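Local coordinates for protein xylulokinase (Brucella ovis, PDB 5VM1) that probably catalyses the ATP-dependent phosphorylation of D-xylulose to D-xylulose 5-phosphate, as a member of the FGGY family of carbohydrate kinases, at residues Thr91-Asp94 / Ala95-Val99; Leu141-Ala145 / Arg146-Asp150; Asp163-Arg166 / Leu167-Thr170. All coordinates share one frame; numbering follows the deposited sequence.

Contact 1: Thr91-Asp94 / Ala95-Val99; sequences TLLD and AEDRV
Asp94 and Arg98 clasp each other across a tight turn that follows strand 91-93. The Asp94 side chain carries most of the contact. Its CB lies 4.1 Å from Arg98 O, the carbonyl that accepts the bond from Asp94 N at 3.0 Å. With chi1 at 64°, CG sits between the backbone N and the carbonyl carbon, and the carboxylate is turned in over the following residues. CG comes close to Arg98 CB. Asp94 OD1 then takes the backbone N of Arg98 at 2.7 Å, from above the carboxylate plane, and weakly that of Glu96. Asp94 OD2 goes to the charged end: it lies 2.8 Å from Arg98 NH1. That oxygen stands over the face of the guanidinium, and the carboxylate and guanidinium planes are 87° apart. The salt bridge therefore rests on charge, with no N-H aimed at the oxygen. Glu96 OE1 forms a second salt bridge with Arg98, through NH2.

Residues 94-97 form a type I beta turn, closed by Asp97 N to Asp94 O at 3.3 Å. A water bonds to Asp94 O and, at longer range, to Asp97 OD1, which also bonds to Tyr173. Leu93 and Val99 bridge their backbones where the chain comes back. Their side chains touch through Leu93 CD2 and Val99 CG2, 3.8 Å apart. Tyr164 of helix 161-170 packs on both. Strand 91-93 also pairs antiparallel with strand 157-159 in the N-terminal FGGY domain.

One carboxylate thus serves two purposes. OD1 holds the backbone N of Arg98, just past the turn, while OD2 shares the charge of Arg98 with Glu96. The shared arginine probably offsets the nearness of the two acids.

Contact 2: Leu141-Ala145 / Arg146-Asp150; sequences LVWVA and RNEAD
Val144 O accepts the N-H of Glu148 at 2.8 Å, a bond at the end of helix 137-147; Glu148 then leaves helical geometry and is the N-cap of helix 149-153. Just before it, Trp143 O accepts two backbone donors. Asn147 N comes nearly along the C=O axis, at 2.9 Å, and Arg146 N from above the carbonyl plane.

The Trp143 ring is the main apolar surface. Its CG is anti to the backbone N (chi1 -171°), which swings the indole along the helix toward Asn147 and Glu148. Asn147 CB lies over the six-membered ring, 3.9 Å from its centroid and 14° off the normal, a CH-pi contact. Glu148 approaches the same ring obliquely, with CD 3.8 Å from Trp143 CZ3. Arg110 adds a cation-pi contact to the indole.

Val142 and Arg146 run side by side. Val142 CG1 sits over one face of the guanidinium, 3.5 Å from Arg146 NE. The extended arginine passes the methyl and forms a salt bridge with Glu117 of helix 112-120. Val144 CG1 lies 4.1 Å from Glu148 CB, and Ala149 CB rests near Ala145 O.

This is surface packing where helix 137-147 gives way to helix 149-153, away from the predicted substrate-binding and catalytic residues. Apolar groups lie against the flat guanidinium of Arg146, the CB of Asn147 and the end of Glu148. The charged ends bond onward: Glu148 forms a salt bridge with Arg101, as the arginine does with its own acid. The charges therefore tie the helix end to neighbouring parts of the domain.

Contact 3: Asp163-Arg166 / Leu167-Thr170; sequences DYLR and LWLT
Thr170 closes helix 161-170 by gripping Arg166 O twice. Thr170 N bonds to that carbonyl at 2.7 Å, and Thr170 OG1 donates to it at 2.8 Å. The two donors arrive from opposite faces of the carbonyl plane. The hydroxyl gets there because chi1 is 71°, which places OG1 between the backbone N and the carbonyl carbon. OG1 also has a hydrogen bond with the backbone N of Glu172, just past the helix. Thr170 thus links the last turn to the chain that leaves it.

One turn earlier, Arg166 NH1 reaches back to Asp163 OD1 at 3.1 Å in a salt bridge with a 150° hydrogen bond. The donor comes from the anti side, 29° out of the carboxylate plane. The arginine is bent at chi2 and chi3, and the guanidinium has further partners: its nitrogens bond to the carbonyls of Ala238, Gly239 and Ile174. Asp163 OD2 bonds to Ser175. A buried charge pair therefore links the helix to strand 236-242 of the central mixed sheet in the N-terminal FGGY domain, a fold of the actin-like ATPase clan. The Asp163 side chain lies about 9 Å from that of Met87, a predicted substrate-binding residue.

Ordinary helical bonds run beside these, such as Trp168 N to Tyr164 O at 3.1 Å. Apolar packing surrounds these bonds. Leu165 and Trp168 point the same way, and Leu165 CD1 lies 3.7 Å from Trp168 CE3, meeting the indole obliquely. Tyr164 CD1 and Leu167 CD2 make a looser contact at 4.3 Å. Arg166 CG lies 3.9 Å from the Thr170 CG2 methyl. Trp168 and Tyr164 also pack on Ile57 of helix 53-70, while Leu169 and Arg166 lie against Leu83 of strand 78-85.

Contact 3 is the buried one, contact 2 lies at the surface, and contact 1 is between them in burial. Contact 1 touches both others. Leu92 CD1 packs on Val144 CG1 of contact 2, and Leu93 CD1 meets Leu167 CD2 of contact 3. Strand 91-93 is thus held between helix 137-147 and helix 161-170, whose contacts do not touch each other. Their chemistry follows their place. In contact 3 the charge pair is buried and ends on backbone carbonyls of the sheet. In contact 1 the salt bridges stay within residues 94-98. Those of contact 2 reach out to residues beyond it.

Contact 1: Thr91-Asp94 / Ala95-Val99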
loop_
_atom_site.group_PDB
_atom_site.type_symbol
_atom_site.label_atom_id
_atom_site.label_comp_id
_atom_site.label_asym_id
_atom_site.label_seq_id
_atom_site.Cartn_x
_atom_site.Cartn_y
_atom_site.Cartn_z
ATOM N N THR A 91 -8.016 13.454 -7.926
ATOM C CA THR A 91 -8.963 13.570 -9.039
ATOM C C THR A 91 -9.860 14.785 -8.783
ATOM O O THR A 91 -10.675 14.775 -7.855
ATOM C CB THR A 91 -9.831 12.310 -9.175
ATOM O OG1 THR A 91 -9.079 11.153 -8.811
ATOM C CG2 THR A 91 -10.336 12.131 -10.613
ATOM N N LEU A 92 -9.729 15.819 -9.613
ATOM C CA LEU A 92 -10.453 17.074 -9.434
ATOM C C LEU A 92 -11.681 17.111 -10.353
ATOM O O LEU A 92 -11.551 17.023 -11.578
ATOM C CB LEU A 92 -9.514 18.257 -9.691
ATOM C CG LEU A 92 -8.065 18.120 -9.151
ATOM C CD1 LEU A 92 -7.266 19.423 -9.282
ATOM C CD2 LEU A 92 -7.969 17.545 -7.722
ATOM N N LEU A 93 -12.868 17.279 -9.768
ATOM C CA LEU A 93 -14.100 17.352 -10.539
ATOM C C LEU A 93 -14.713 18.742 -10.426
ATOM O O LEU A 93 -14.618 19.394 -9.380
ATOM C CB LEU A 93 -15.106 16.306 -10.066
ATOM C CG LEU A 93 -14.536 14.892 -10.043
ATOM C CD1 LEU A 93 -15.636 13.898 -9.752
ATOM C CD2 LEU A 93 -13.815 14.557 -11.349
ATOM N N ASP A 94 -15.396 19.171 -11.495
ATOM C CA ASP A 94 -16.027 20.485 -11.499
ATOM C C ASP A 94 -17.461 20.365 -10.966
ATOM O O ASP A 94 -17.801 19.394 -10.285
ATOM C CB ASP A 94 -15.971 21.119 -12.898
ATOM C CG ASP A 94 -16.752 20.342 -13.955
ATOM O OD1 ASP A 94 -17.472 19.384 -13.623
ATOM O OD2 ASP A 94 -16.673 20.723 -15.141
ATOM N N ALA A 95 -18.305 21.369 -11.233
ATOM C CA ALA A 95 -19.667 21.355 -10.702
ATOM C C ALA A 95 -20.496 20.224 -11.293
ATOM O O ALA A 95 -21.404 19.708 -10.630
ATOM C CB ALA A 95 -20.347 22.691 -10.965
ATOM N N GLU A 96 -20.180 19.814 -12.519
ATOM C CA GLU A 96 -20.881 18.757 -13.235
ATOM C C GLU A 96 -20.152 17.420 -13.203
ATOM O O GLU A 96 -20.412 16.565 -14.055
ATOM C CB GLU A 96 -21.070 19.152 -14.697
ATOM C CG GLU A 96 -22.183 20.080 -15.006
ATOM C CD GLU A 96 -22.341 20.194 -16.498
ATOM O OE1 GLU A 96 -21.381 20.643 -17.164
ATOM O OE2 GLU A 96 -23.403 19.789 -17.007
ATOM N N ASP A 97 -19.246 17.217 -12.260
ATOM C CA ASP A 97 -18.489 15.979 -12.145
ATOM C C ASP A 97 -17.546 15.724 -13.312
ATOM O O ASP A 97 -17.069 14.584 -13.465
ATOM C CB ASP A 97 -19.406 14.770 -12.003
ATOM C CG ASP A 97 -20.164 14.790 -10.723
ATOM O OD1 ASP A 97 -19.761 15.535 -9.806
ATOM O OD2 ASP A 97 -21.126 14.020 -10.613
ATOM N N ARG A 98 -17.275 16.726 -14.154
ATOM C CA ARG A 98 -16.286 16.560 -15.215
ATOM C C ARG A 98 -14.862 16.608 -14.649
ATOM O O ARG A 98 -14.562 17.375 -13.722
ATOM C CB ARG A 98 -16.449 17.643 -16.285
ATOM C CG ARG A 98 -17.627 17.438 -17.200
ATOM C CD ARG A 98 -17.610 18.419 -18.357
ATOM N NE ARG A 98 -18.592 19.494 -18.197
ATOM C CZ ARG A 98 -18.283 20.769 -17.965
ATOM N NH1 ARG A 98 -17.012 21.142 -17.871
ATOM N NH2 ARG A 98 -19.243 21.674 -17.838
ATOM N N VAL A 99 -13.973 15.813 -15.246
ATOM C CA VAL A 99 -12.601 15.720 -14.772
ATOM C C VAL A 99 -11.864 16.951 -15.257
ATOM O O VAL A 99 -11.779 17.192 -16.462
ATOM C CB VAL A 99 -11.915 14.444 -15.270
ATOM C CG1 VAL A 99 -10.444 14.472 -14.901
ATOM C CG2 VAL A 99 -12.573 13.222 -14.645
HETATM O O HOH W 1 -18.194 17.773 -8.026
#

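Contact 2: Leu141-Ala145 / Arg146-Asp150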
loop_
_atom_site.group_PDB
_atom_site.type_symbol
_atom_site.label_atom_id
_atom_site.label_comp_id
_atom_site.label_asym_id
_atom_site.label_seq_id
_atom_site.Cartn_x
_atom_site.Cartn_y
_atom_site.Cartn_z
ATOM N N LEU A 141 -2.788 19.720 -4.161
ATOM C CA LEU A 141 -3.792 20.752 -4.379
ATOM C C LEU A 141 -3.254 22.156 -4.163
ATOM O O LEU A 141 -3.768 23.107 -4.771
ATOM C CB LEU A 141 -5.030 20.525 -3.522
ATOM C CG LEU A 141 -5.904 19.795 -4.538
ATOM C CD1 LEU A 141 -5.832 18.256 -4.457
ATOM C CD2 LEU A 141 -7.294 20.395 -4.660
ATOM N N VAL A 142 -2.236 22.319 -3.319
ATOM C CA VAL A 142 -1.558 23.601 -3.291
ATOM C C VAL A 142 -0.839 23.823 -4.617
ATOM O O VAL A 142 -0.883 24.924 -5.190
ATOM C CB VAL A 142 -0.617 23.675 -2.079
ATOM C CG1 VAL A 142 0.036 25.075 -1.982
ATOM C CG2 VAL A 142 -1.355 23.263 -0.791
ATOM N N TRP A 143 -0.219 22.762 -5.156
ATOM C CA TRP A 143 0.424 22.834 -6.466
ATOM C C TRP A 143 -0.530 23.349 -7.522
ATOM O O TRP A 143 -0.185 24.255 -8.289
ATOM C CB TRP A 143 0.984 21.456 -6.901
ATOM C CG TRP A 143 1.838 21.589 -8.135
ATOM C CD1 TRP A 143 3.172 21.912 -8.168
ATOM C CD2 TRP A 143 1.428 21.468 -9.514
ATOM N NE1 TRP A 143 3.609 22.009 -9.465
ATOM C CE2 TRP A 143 2.564 21.746 -10.313
ATOM C CE3 TRP A 143 0.217 21.164 -10.153
ATOM C CZ2 TRP A 143 2.531 21.702 -11.716
ATOM C CZ3 TRP A 143 0.188 21.137 -11.543
ATOM C CH2 TRP A 143 1.343 21.404 -12.309
ATOM N N VAL A 144 -1.738 22.774 -7.569
ATOM C CA VAL A 144 -2.741 23.148 -8.566
ATOM C C VAL A 144 -3.173 24.602 -8.380
ATOM O O VAL A 144 -3.311 25.351 -9.353
ATOM C CB VAL A 144 -3.944 22.177 -8.503
ATOM C CG1 VAL A 144 -5.036 22.564 -9.502
ATOM C CG2 VAL A 144 -3.508 20.745 -8.744
ATOM N N ALA A 145 -3.361 25.036 -7.130
ATOM C CA ALA A 145 -3.762 26.421 -6.876
ATOM C C ALA A 145 -2.736 27.422 -7.393
ATOM O O ALA A 145 -3.102 28.540 -7.771
ATOM C CB ALA A 145 -4.034 26.621 -5.380
ATOM N N ARG A 146 -1.462 27.042 -7.440
ATOM C CA ARG A 146 -0.398 27.960 -7.810
ATOM C C ARG A 146 0.001 27.891 -9.269
ATOM O O ARG A 146 0.350 28.927 -9.854
ATOM C CB ARG A 146 0.862 27.668 -6.991
ATOM C CG ARG A 146 0.707 27.854 -5.512
ATOM C CD ARG A 146 1.987 27.531 -4.792
ATOM N NE ARG A 146 1.818 27.789 -3.372
ATOM C CZ ARG A 146 2.697 27.486 -2.429
ATOM N NH1 ARG A 146 3.844 26.888 -2.725
ATOM N NH2 ARG A 146 2.407 27.790 -1.178
ATOM N N ASN A 147 -0.122 26.722 -9.888
ATOM C CA ASN A 147 0.350 26.539 -11.251
ATOM C C ASN A 147 -0.777 26.333 -12.242
ATOM O O ASN A 147 -0.597 26.620 -13.429
ATOM C CB ASN A 147 1.314 25.350 -11.327
ATOM C CG ASN A 147 2.538 25.547 -10.470
ATOM O OD1 ASN A 147 2.641 24.986 -9.369
ATOM N ND2 ASN A 147 3.462 26.380 -10.944
ATOM N N GLU A 148 -1.931 25.844 -11.783
ATOM C CA GLU A 148 -3.097 25.655 -12.631
ATOM C C GLU A 148 -4.324 26.287 -11.968
ATOM O O GLU A 148 -5.301 25.613 -11.650
ATOM C CB GLU A 148 -3.350 24.191 -12.927
ATOM C CG GLU A 148 -2.191 23.457 -13.501
ATOM C CD GLU A 148 -2.606 22.089 -13.952
ATOM O OE1 GLU A 148 -1.949 21.506 -14.852
ATOM O OE2 GLU A 148 -3.635 21.622 -13.428
ATOM N N ALA A 149 -4.272 27.611 -11.782
ATOM C CA ALA A 149 -5.273 28.315 -10.988
ATOM C C ALA A 149 -6.666 28.286 -11.617
ATOM O O ALA A 149 -7.664 28.312 -10.884
ATOM C CB ALA A 149 -4.816 29.746 -10.739
ATOM N N ASP A 150 -6.765 28.264 -12.955
ATOM C CA ASP A 150 -8.078 28.164 -13.602
ATOM C C ASP A 150 -8.781 26.857 -13.256
ATOM O O ASP A 150 -10.002 26.829 -13.067
ATOM C CB ASP A 150 -7.955 28.310 -15.126
ATOM C CG ASP A 150 -6.983 27.311 -15.773
ATOM O OD1 ASP A 150 -6.244 26.573 -15.074
ATOM O OD2 ASP A 150 -6.960 27.297 -17.031
#

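Contact 3: Asp163-Arg166 / Leu167-Thr170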
loop_
_atom_site.group_PDB
_atom_site.type_symbol
_atom_site.label_atom_id
_atom_site.label_comp_id
_atom_site.label_asym_id
_atom_site.label_seq_id
_atom_site.Cartn_x
_atom_site.Cartn_y
_atom_site.Cartn_z
ATOM N N ASP A 163 -12.667 6.050 -5.347
ATOM C CA ASP A 163 -13.887 6.796 -5.091
ATOM C C ASP A 163 -14.435 7.469 -6.356
ATOM O O ASP A 163 -15.627 7.779 -6.413
ATOM C CB ASP A 163 -13.653 7.790 -3.948
ATOM C CG ASP A 163 -13.141 7.106 -2.646
ATOM O OD1 ASP A 163 -13.560 5.964 -2.322
ATOM O OD2 ASP A 163 -12.339 7.733 -1.919
ATOM N N TYR A 164 -13.590 7.766 -7.348
ATOM C CA TYR A 164 -14.121 8.165 -8.652
ATOM C C TYR A 164 -14.798 6.987 -9.334
ATOM O O TYR A 164 -15.761 7.153 -10.099
ATOM C CB TYR A 164 -13.027 8.710 -9.579
ATOM C CG TYR A 164 -13.591 9.185 -10.910
ATOM C CD1 TYR A 164 -14.126 10.469 -11.043
ATOM C CD2 TYR A 164 -13.618 8.356 -12.017
ATOM C CE1 TYR A 164 -14.658 10.914 -12.251
ATOM C CE2 TYR A 164 -14.152 8.796 -13.250
ATOM C CZ TYR A 164 -14.672 10.070 -13.356
ATOM O OH TYR A 164 -15.204 10.514 -14.555
ATOM N N LEU A 165 -14.213 5.806 -9.177
ATOM C CA LEU A 165 -14.849 4.616 -9.695
ATOM C C LEU A 165 -16.200 4.389 -9.009
ATOM O O LEU A 165 -17.181 4.010 -9.662
ATOM C CB LEU A 165 -13.890 3.440 -9.540
ATOM C CG LEU A 165 -14.091 2.233 -10.462
ATOM C CD1 LEU A 165 -13.869 2.549 -11.939
ATOM C CD2 LEU A 165 -13.174 1.130 -10.002
ATOM N N ARG A 166 -16.278 4.647 -7.696
ATOM C CA ARG A 166 -17.544 4.515 -6.983
ATOM C C ARG A 166 -18.558 5.538 -7.481
ATOM O O ARG A 166 -19.772 5.280 -7.457
ATOM C CB ARG A 166 -17.336 4.651 -5.466
ATOM C CG ARG A 166 -18.637 4.515 -4.628
ATOM C CD ARG A 166 -18.650 5.414 -3.397
ATOM N NE ARG A 166 -17.408 5.255 -2.641
ATOM C CZ ARG A 166 -17.072 4.179 -1.926
ATOM N NH1 ARG A 166 -15.900 4.155 -1.296
ATOM N NH2 ARG A 166 -17.890 3.138 -1.823
ATOM N N LEU A 167 -18.084 6.727 -7.877
ATOM C CA LEU A 167 -18.980 7.741 -8.418
ATOM C C LEU A 167 -19.617 7.252 -9.703
ATOM O O LEU A 167 -20.816 7.445 -9.925
ATOM C CB LEU A 167 -18.219 9.036 -8.684
ATOM C CG LEU A 167 -19.000 10.191 -9.310
ATOM C CD1 LEU A 167 -20.116 10.678 -8.395
ATOM C CD2 LEU A 167 -18.062 11.315 -9.681
ATOM N N TRP A 168 -18.824 6.596 -10.551
ATOM C CA TRP A 168 -19.350 5.960 -11.753
ATOM C C TRP A 168 -20.305 4.805 -11.410
ATOM O O TRP A 168 -21.321 4.615 -12.085
ATOM C CB TRP A 168 -18.179 5.510 -12.632
ATOM C CG TRP A 168 -18.569 4.601 -13.747
ATOM C CD1 TRP A 168 -19.384 4.893 -14.783
ATOM C CD2 TRP A 168 -18.199 3.214 -13.898
ATOM N NE1 TRP A 168 -19.535 3.785 -15.592
ATOM C CE2 TRP A 168 -18.819 2.743 -15.069
ATOM C CE3 TRP A 168 -17.401 2.336 -13.157
ATOM C CZ2 TRP A 168 -18.665 1.433 -15.526
ATOM C CZ3 TRP A 168 -17.246 1.025 -13.621
ATOM C CH2 TRP A 168 -17.871 0.593 -14.789
ATOM N N LEU A 169 -19.981 4.009 -10.385
ATOM C CA LEU A 169 -20.786 2.836 -10.034
ATOM C C LEU A 169 -22.091 3.214 -9.331
ATOM O O LEU A 169 -23.149 2.653 -9.635
ATOM C CB LEU A 169 -19.954 1.913 -9.144
ATOM C CG LEU A 169 -18.794 1.150 -9.796
ATOM C CD1 LEU A 169 -17.974 0.416 -8.737
ATOM C CD2 LEU A 169 -19.352 0.159 -10.809
ATOM N N THR A 170 -22.041 4.158 -8.383
ATOM C CA THR A 170 -23.171 4.446 -7.509
ATOM C C THR A 170 -23.767 5.825 -7.692
ATOM O O THR A 170 -24.906 6.038 -7.273
ATOM C CB THR A 170 -22.776 4.349 -6.022
ATOM O OG1 THR A 170 -21.926 5.455 -5.684
ATOM C CG2 THR A 170 -22.092 3.038 -5.706
#